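Local coordinates for protein aminotransferase TlmJ (Streptoalloteichus hindustanus, PDB 5UID) that is an aminotransferase of the DegT/DnrJ/EryC1 family that probably transfers amino groups using pyridoxal 5'-phosphate, at residues Tyr276-Pro290 with Ser299-Val311. Sequence-based numbering, arbitrary orientation.
Sequences YDQGLSTVDGLRCPP and SYYFYWVRMDASV. With SO4 (sulfate ion), chain H; SO4 (sulfate ion), chain F.
A single antiparallel bridge, Arg-287 with Arg-306, and a Tyr-303 ring sandwiched between Tyr-276 and Pro-289 join the chain leaving helix 249-280 to strand 303-306, at the periphery of this aminotransferase fold. The bridge is a hydrogen-bonded pair: Arg-287 N gives to Arg-306 O (2.9 Å) and Arg-306 N returns a bond to Arg-287 O. Swung away from its own backbone N (chi1 -168°), the Tyr-303 ring has Tyr-276 CB over one face, 3.7 Å from its centroid, and the Tyr-276 ring edge-to-face on that same side, while Pro-289 CD covers the opposite face. Tyr-303 OH donates to Asp-277 OD1 at 2.5 Å, on the anti side of the carboxylate. A phenylalanine in place of Tyr-303 would probably leave the Asp-277 carboxylate without this donor. Rigid and flat-sided, Pro-289 also rests CB on the six-membered ring of Trp-304. Long and rich in N-H donors, Arg-306 gives NH2 to Cys-288 O (3.0 Å), grips a sulfate ion, probably from the crystallisation liquor, through NH1 and NH2, and donates NE to a water shared with Arg-287 O and Trp-304 O. On the face of the strand away from Trp-304 and Arg-306, Leu-286 CD1 packs against Val-305 CB (3.6 Å). Beyond, Tyr-276 OH hydrogen-bonds Pro-359 O and its side chain packs on helix 366-383, Trp-304 NE1 bonds Ala-109 O, and strand 303-306 pairs antiparallel with strand 355-358.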
loop_
_atom_site.group_PDB
_atom_site.type_symbol
_atom_site.label_atom_id
_atom_site.label_comp_id
_atom_site.label_asym_id
_atom_site.label_seq_id
_atom_site.Cartn_x
_atom_site.Cartn_y
_atom_site.Cartn_z
ATOM N N TYR A 276 30.502 -9.132 17.304
ATOM C CA TYR A 276 29.664 -9.340 18.482
ATOM C C TYR A 276 29.971 -10.680 19.138
ATOM O O TYR A 276 30.129 -10.764 20.362
ATOM C CB TYR A 276 28.184 -9.270 18.099
ATOM C CG TYR A 276 27.608 -7.880 17.948
ATOM C CD1 TYR A 276 28.286 -6.762 18.417
ATOM C CD2 TYR A 276 26.371 -7.690 17.343
ATOM C CE1 TYR A 276 27.749 -5.490 18.280
ATOM C CE2 TYR A 276 25.827 -6.429 17.200
ATOM C CZ TYR A 276 26.519 -5.332 17.671
ATOM O OH TYR A 276 25.970 -4.076 17.526
ATOM N N ASP A 277 30.052 -11.746 18.333
ATOM C CA ASP A 277 30.389 -13.060 18.871
ATOM C C ASP A 277 31.723 -13.028 19.606
ATOM O O ASP A 277 31.862 -13.621 20.681
ATOM C CB ASP A 277 30.430 -14.101 17.751
ATOM C CG ASP A 277 29.062 -14.375 17.149
ATOM O OD1 ASP A 277 28.039 -14.086 17.808
ATOM O OD2 ASP A 277 29.015 -14.892 16.012
ATOM N N GLN A 278 32.713 -12.330 19.047
ATOM C CA GLN A 278 34.030 -12.286 19.673
ATOM C C GLN A 278 33.984 -11.576 21.021
ATOM O O GLN A 278 34.595 -12.039 21.992
ATOM C CB GLN A 278 35.029 -11.602 18.741
ATOM C CG GLN A 278 36.451 -11.554 19.281
ATOM C CD GLN A 278 37.388 -10.765 18.387
ATOM O OE1 GLN A 278 36.974 -9.820 17.716
ATOM N NE2 GLN A 278 38.657 -11.154 18.371
ATOM N N GLY A 279 33.264 -10.459 21.106
ATOM C CA GLY A 279 33.270 -9.659 22.318
ATOM C C GLY A 279 32.311 -10.095 23.404
ATOM O O GLY A 279 32.444 -9.631 24.541
ATOM N N LEU A 280 31.359 -10.978 23.098
ATOM C CA LEU A 280 30.319 -11.343 24.050
ATOM C C LEU A 280 30.217 -12.836 24.331
ATOM O O LEU A 280 29.338 -13.240 25.101
ATOM C CB LEU A 280 28.955 -10.840 23.557
ATOM C CG LEU A 280 28.797 -9.341 23.300
ATOM C CD1 LEU A 280 27.398 -9.045 22.799
ATOM C CD2 LEU A 280 29.096 -8.539 24.551
ATOM N N SER A 281 31.081 -13.666 23.742
ATOM C CA SER A 281 30.934 -15.113 23.886
ATOM C C SER A 281 31.225 -15.566 25.312
ATOM O O SER A 281 30.418 -16.273 25.926
ATOM C CB SER A 281 31.848 -15.836 22.897
ATOM O OG SER A 281 31.394 -15.658 21.566
ATOM N N THR A 282 32.375 -15.176 25.856
ATOM C CA THR A 282 32.787 -15.606 27.184
ATOM C C THR A 282 32.178 -14.766 28.301
ATOM O O THR A 282 32.748 -14.711 29.398
ATOM C CB THR A 282 34.314 -15.585 27.293
ATOM N N VAL A 283 31.043 -14.118 28.058
ATOM C CA VAL A 283 30.394 -13.279 29.059
ATOM C C VAL A 283 29.358 -14.117 29.798
ATOM O O VAL A 283 28.371 -14.566 29.204
ATOM C CB VAL A 283 29.750 -12.043 28.414
ATOM C CG1 VAL A 283 28.926 -11.279 29.438
ATOM C CG2 VAL A 283 30.819 -11.146 27.817
ATOM N N ASP A 284 29.580 -14.322 31.093
ATOM C CA ASP A 284 28.646 -15.093 31.900
ATOM C C ASP A 284 27.332 -14.339 32.065
ATOM O O ASP A 284 27.315 -13.116 32.228
ATOM C CB ASP A 284 29.253 -15.400 33.266
ATOM C CG ASP A 284 28.308 -16.180 34.157
ATOM O OD1 ASP A 284 28.124 -17.392 33.914
ATOM O OD2 ASP A 284 27.744 -15.581 35.096
ATOM N N GLY A 285 26.227 -15.080 32.029
ATOM C CA GLY A 285 24.909 -14.491 32.092
ATOM C C GLY A 285 24.349 -14.048 30.760
ATOM O O GLY A 285 23.254 -13.471 30.729
ATOM N N LEU A 286 25.057 -14.299 29.662
ATOM C CA LEU A 286 24.623 -13.898 28.334
ATOM C C LEU A 286 24.836 -15.054 27.369
ATOM O O LEU A 286 25.827 -15.783 27.471
ATOM C CB LEU A 286 25.388 -12.663 27.843
ATOM C CG LEU A 286 24.833 -11.958 26.607
ATOM C CD1 LEU A 286 23.478 -11.356 26.928
ATOM C CD2 LEU A 286 25.798 -10.890 26.122
ATOM N N ARG A 287 23.904 -15.214 26.433
ATOM C CA ARG A 287 23.981 -16.257 25.415
ATOM C C ARG A 287 23.839 -15.610 24.044
ATOM O O ARG A 287 22.785 -15.053 23.720
ATOM C CB ARG A 287 22.907 -17.324 25.635
ATOM C CG ARG A 287 23.330 -18.434 26.584
ATOM C CD ARG A 287 24.288 -19.393 25.896
ATOM N NE ARG A 287 24.958 -20.291 26.834
ATOM C CZ ARG A 287 25.769 -21.279 26.469
ATOM N NH1 ARG A 287 26.005 -21.502 25.183
ATOM N NH2 ARG A 287 26.341 -22.047 27.387
ATOM N N CYS A 288 24.899 -15.685 23.244
ATOM C CA CYS A 288 24.873 -15.196 21.881
ATOM C C CYS A 288 24.049 -16.151 21.017
ATOM O O CYS A 288 23.704 -17.252 21.454
ATOM C CB CYS A 288 26.303 -15.051 21.361
ATOM S SG CYS A 288 27.268 -13.810 22.252
ATOM N N PRO A 289 23.693 -15.751 19.796
ATOM C CA PRO A 289 22.938 -16.650 18.914
ATOM C C PRO A 289 23.682 -17.952 18.689
ATOM O O PRO A 289 24.919 -17.961 18.594
ATOM C CB PRO A 289 22.820 -15.847 17.611
ATOM C CG PRO A 289 22.879 -14.432 18.047
ATOM C CD PRO A 289 23.828 -14.403 19.211
ATOM N N PRO A 290 22.969 -19.076 18.611
ATOM C CA PRO A 290 23.632 -20.336 18.286
ATOM C C PRO A 290 24.170 -20.298 16.871
ATOM O O PRO A 290 23.667 -19.545 16.018
ATOM C CB PRO A 290 22.509 -21.378 18.435
ATOM C CG PRO A 290 21.260 -20.608 18.198
ATOM C CD PRO A 290 21.512 -19.238 18.768
ATOM N N SER A 299 20.778 -13.803 6.568
ATOM C CA SER A 299 20.775 -12.406 6.161
ATOM C C SER A 299 21.267 -11.481 7.267
ATOM O O SER A 299 21.521 -10.301 7.000
ATOM C CB SER A 299 19.367 -11.989 5.729
ATOM O OG SER A 299 18.890 -12.812 4.678
ATOM N N TYR A 300 21.406 -11.996 8.491
ATOM C CA TYR A 300 21.841 -11.225 9.656
ATOM C C TYR A 300 20.937 -10.011 9.876
ATOM O O TYR A 300 21.368 -8.857 9.851
ATOM C CB TYR A 300 23.316 -10.828 9.529
ATOM C CG TYR A 300 24.223 -12.032 9.417
ATOM C CD1 TYR A 300 24.703 -12.672 10.551
ATOM C CD2 TYR A 300 24.573 -12.547 8.178
ATOM C CE1 TYR A 300 25.521 -13.784 10.452
ATOM C CE2 TYR A 300 25.388 -13.655 8.068
ATOM C CZ TYR A 300 25.860 -14.270 9.207
ATOM O OH TYR A 300 26.672 -15.375 9.098
ATOM N N TYR A 301 19.656 -10.304 10.098
ATOM C CA TYR A 301 18.651 -9.278 10.353
ATOM C C TYR A 301 18.543 -8.935 11.834
ATOM O O TYR A 301 18.415 -7.758 12.186
ATOM C CB TYR A 301 17.291 -9.734 9.814
ATOM C CG TYR A 301 16.202 -8.693 9.943
ATOM C CD1 TYR A 301 16.384 -7.408 9.448
ATOM C CD2 TYR A 301 14.990 -8.998 10.551
ATOM C CE1 TYR A 301 15.393 -6.451 9.563
ATOM C CE2 TYR A 301 13.990 -8.048 10.666
ATOM C CZ TYR A 301 14.199 -6.776 10.172
ATOM O OH TYR A 301 13.212 -5.823 10.288
ATOM N N PHE A 302 18.586 -9.940 12.707
ATOM C CA PHE A 302 18.620 -9.749 14.149
ATOM C C PHE A 302 19.928 -10.288 14.710
ATOM O O PHE A 302 20.461 -11.294 14.230
ATOM C CB PHE A 302 17.467 -10.477 14.862
ATOM C CG PHE A 302 16.102 -9.969 14.515
ATOM C CD1 PHE A 302 15.875 -8.624 14.286
ATOM C CD2 PHE A 302 15.032 -10.848 14.436
ATOM C CE1 PHE A 302 14.609 -8.166 13.977
ATOM C CE2 PHE A 302 13.764 -10.397 14.121
ATOM C CZ PHE A 302 13.553 -9.053 13.892
ATOM N N TYR A 303 20.435 -9.621 15.742
ATOM C CA TYR A 303 21.430 -10.213 16.632
ATOM C C TYR A 303 20.799 -10.256 18.018
ATOM O O TYR A 303 20.815 -9.260 18.750
ATOM C CB TYR A 303 22.743 -9.440 16.635
ATOM C CG TYR A 303 23.842 -10.207 17.331
ATOM C CD1 TYR A 303 24.641 -11.102 16.630
ATOM C CD2 TYR A 303 24.060 -10.066 18.696
ATOM C CE1 TYR A 303 25.638 -11.817 17.263
ATOM C CE2 TYR A 303 25.054 -10.780 19.338
ATOM C CZ TYR A 303 25.840 -11.654 18.615
ATOM O OH TYR A 303 26.833 -12.365 19.246
ATOM N N TRP A 304 20.234 -11.405 18.374
ATOM C CA TRP A 304 19.497 -11.560 19.621
ATOM C C TRP A 304 20.380 -12.228 20.666
ATOM O O TRP A 304 21.029 -13.241 20.389
ATOM C CB TRP A 304 18.218 -12.371 19.400
ATOM C CG TRP A 304 18.440 -13.803 18.985
ATOM C CD1 TRP A 304 18.357 -14.908 19.783
ATOM C CD2 TRP A 304 18.771 -14.280 17.673
ATOM N NE1 TRP A 304 18.614 -16.041 19.051
ATOM C CE2 TRP A 304 18.872 -15.684 17.754
ATOM C CE3 TRP A 304 18.991 -13.656 16.439
ATOM C CZ2 TRP A 304 19.185 -16.475 16.648
ATOM C CZ3 TRP A 304 19.303 -14.443 15.344
ATOM C CH2 TRP A 304 19.396 -15.838 15.455
ATOM N N VAL A 305 20.408 -11.650 21.860
ATOM C CA VAL A 305 21.119 -12.223 22.992
ATOM C C VAL A 305 20.094 -12.608 24.047
ATOM O O VAL A 305 19.028 -11.992 24.163
ATOM C CB VAL A 305 22.167 -11.250 23.569
ATOM C CG1 VAL A 305 23.311 -11.058 22.584
ATOM C CG2 VAL A 305 21.520 -9.915 23.906
ATOM N N ARG A 306 20.423 -13.642 24.818
ATOM C CA ARG A 306 19.530 -14.174 25.836
ATOM C C ARG A 306 20.140 -13.990 27.218
ATOM O O ARG A 306 21.347 -14.169 27.407
ATOM C CB ARG A 306 19.239 -15.655 25.585
ATOM C CG ARG A 306 18.340 -15.917 24.386
ATOM C CD ARG A 306 18.432 -17.371 23.960
ATOM N NE ARG A 306 19.678 -17.636 23.246
ATOM C CZ ARG A 306 20.320 -18.800 23.262
ATOM N NH1 ARG A 306 19.844 -19.815 23.972
ATOM N NH2 ARG A 306 21.446 -18.944 22.577
HETATM N N MSE A 307 19.296 -13.634 28.180
HETATM C CA MSE A 307 19.733 -13.430 29.553
HETATM C C MSE A 307 18.588 -13.734 30.515
HETATM O O MSE A 307 17.478 -14.041 30.081
HETATM C CB MSE A 307 20.243 -12.001 29.743
HETATM C CG MSE A 307 19.187 -10.927 29.538
HETATM SE SE MSE A 307 19.954 -9.176 29.132
HETATM C CE MSE A 307 20.247 -9.407 27.223
ATOM N N ASP A 308 18.856 -13.665 31.817
ATOM C CA ASP A 308 17.813 -13.940 32.797
ATOM C C ASP A 308 16.711 -12.890 32.708
ATOM O O ASP A 308 16.977 -11.701 32.517
ATOM C CB ASP A 308 18.400 -13.973 34.208
ATOM C CG ASP A 308 17.407 -14.476 35.239
ATOM O OD1 ASP A 308 17.137 -15.695 35.259
ATOM O OD2 ASP A 308 16.896 -13.654 36.026
ATOM N N ALA A 309 15.462 -13.345 32.849
ATOM C CA ALA A 309 14.319 -12.456 32.660
ATOM C C ALA A 309 14.312 -11.310 33.665
ATOM O O ALA A 309 13.779 -10.234 33.373
ATOM C CB ALA A 309 13.017 -13.250 32.752
ATOM N N SER A 310 14.901 -11.513 34.845
ATOM C CA SER A 310 14.920 -10.463 35.856
ATOM C C SER A 310 15.831 -9.300 35.486
ATOM O O SER A 310 15.753 -8.249 36.132
ATOM C CB SER A 310 15.343 -11.039 37.210
ATOM O OG SER A 310 16.642 -11.599 37.146
ATOM N N VAL A 311 16.683 -9.454 34.475
ATOM C CA VAL A 311 17.582 -8.385 34.052
ATOM C C VAL A 311 17.356 -7.949 32.613
ATOM O O VAL A 311 17.987 -6.974 32.177
ATOM C CB VAL A 311 19.063 -8.777 34.250
ATOM C CG1 VAL A 311 19.286 -9.338 35.646
ATOM C CG2 VAL A 311 19.510 -9.764 33.182
HETATM S S SO4 H . 28.015 -18.071 23.828
HETATM O O1 SO4 H . 29.241 -18.500 24.497
HETATM O O2 SO4 H . 28.222 -18.070 22.382
HETATM O O3 SO4 H . 26.935 -18.994 24.159
HETATM O O4 SO4 H . 27.662 -16.727 24.273
HETATM S S SO4 F . 22.329 -22.486 23.245
HETATM O O1 SO4 F . 23.316 -23.483 23.652
HETATM O O2 SO4 F . 21.118 -23.162 22.789
HETATM O O3 SO4 F . 22.012 -21.628 24.383
HETATM O O4 SO4 F . 22.873 -21.677 22.157
HETATM O O HOH W 1 21.100 -15.499 21.868
#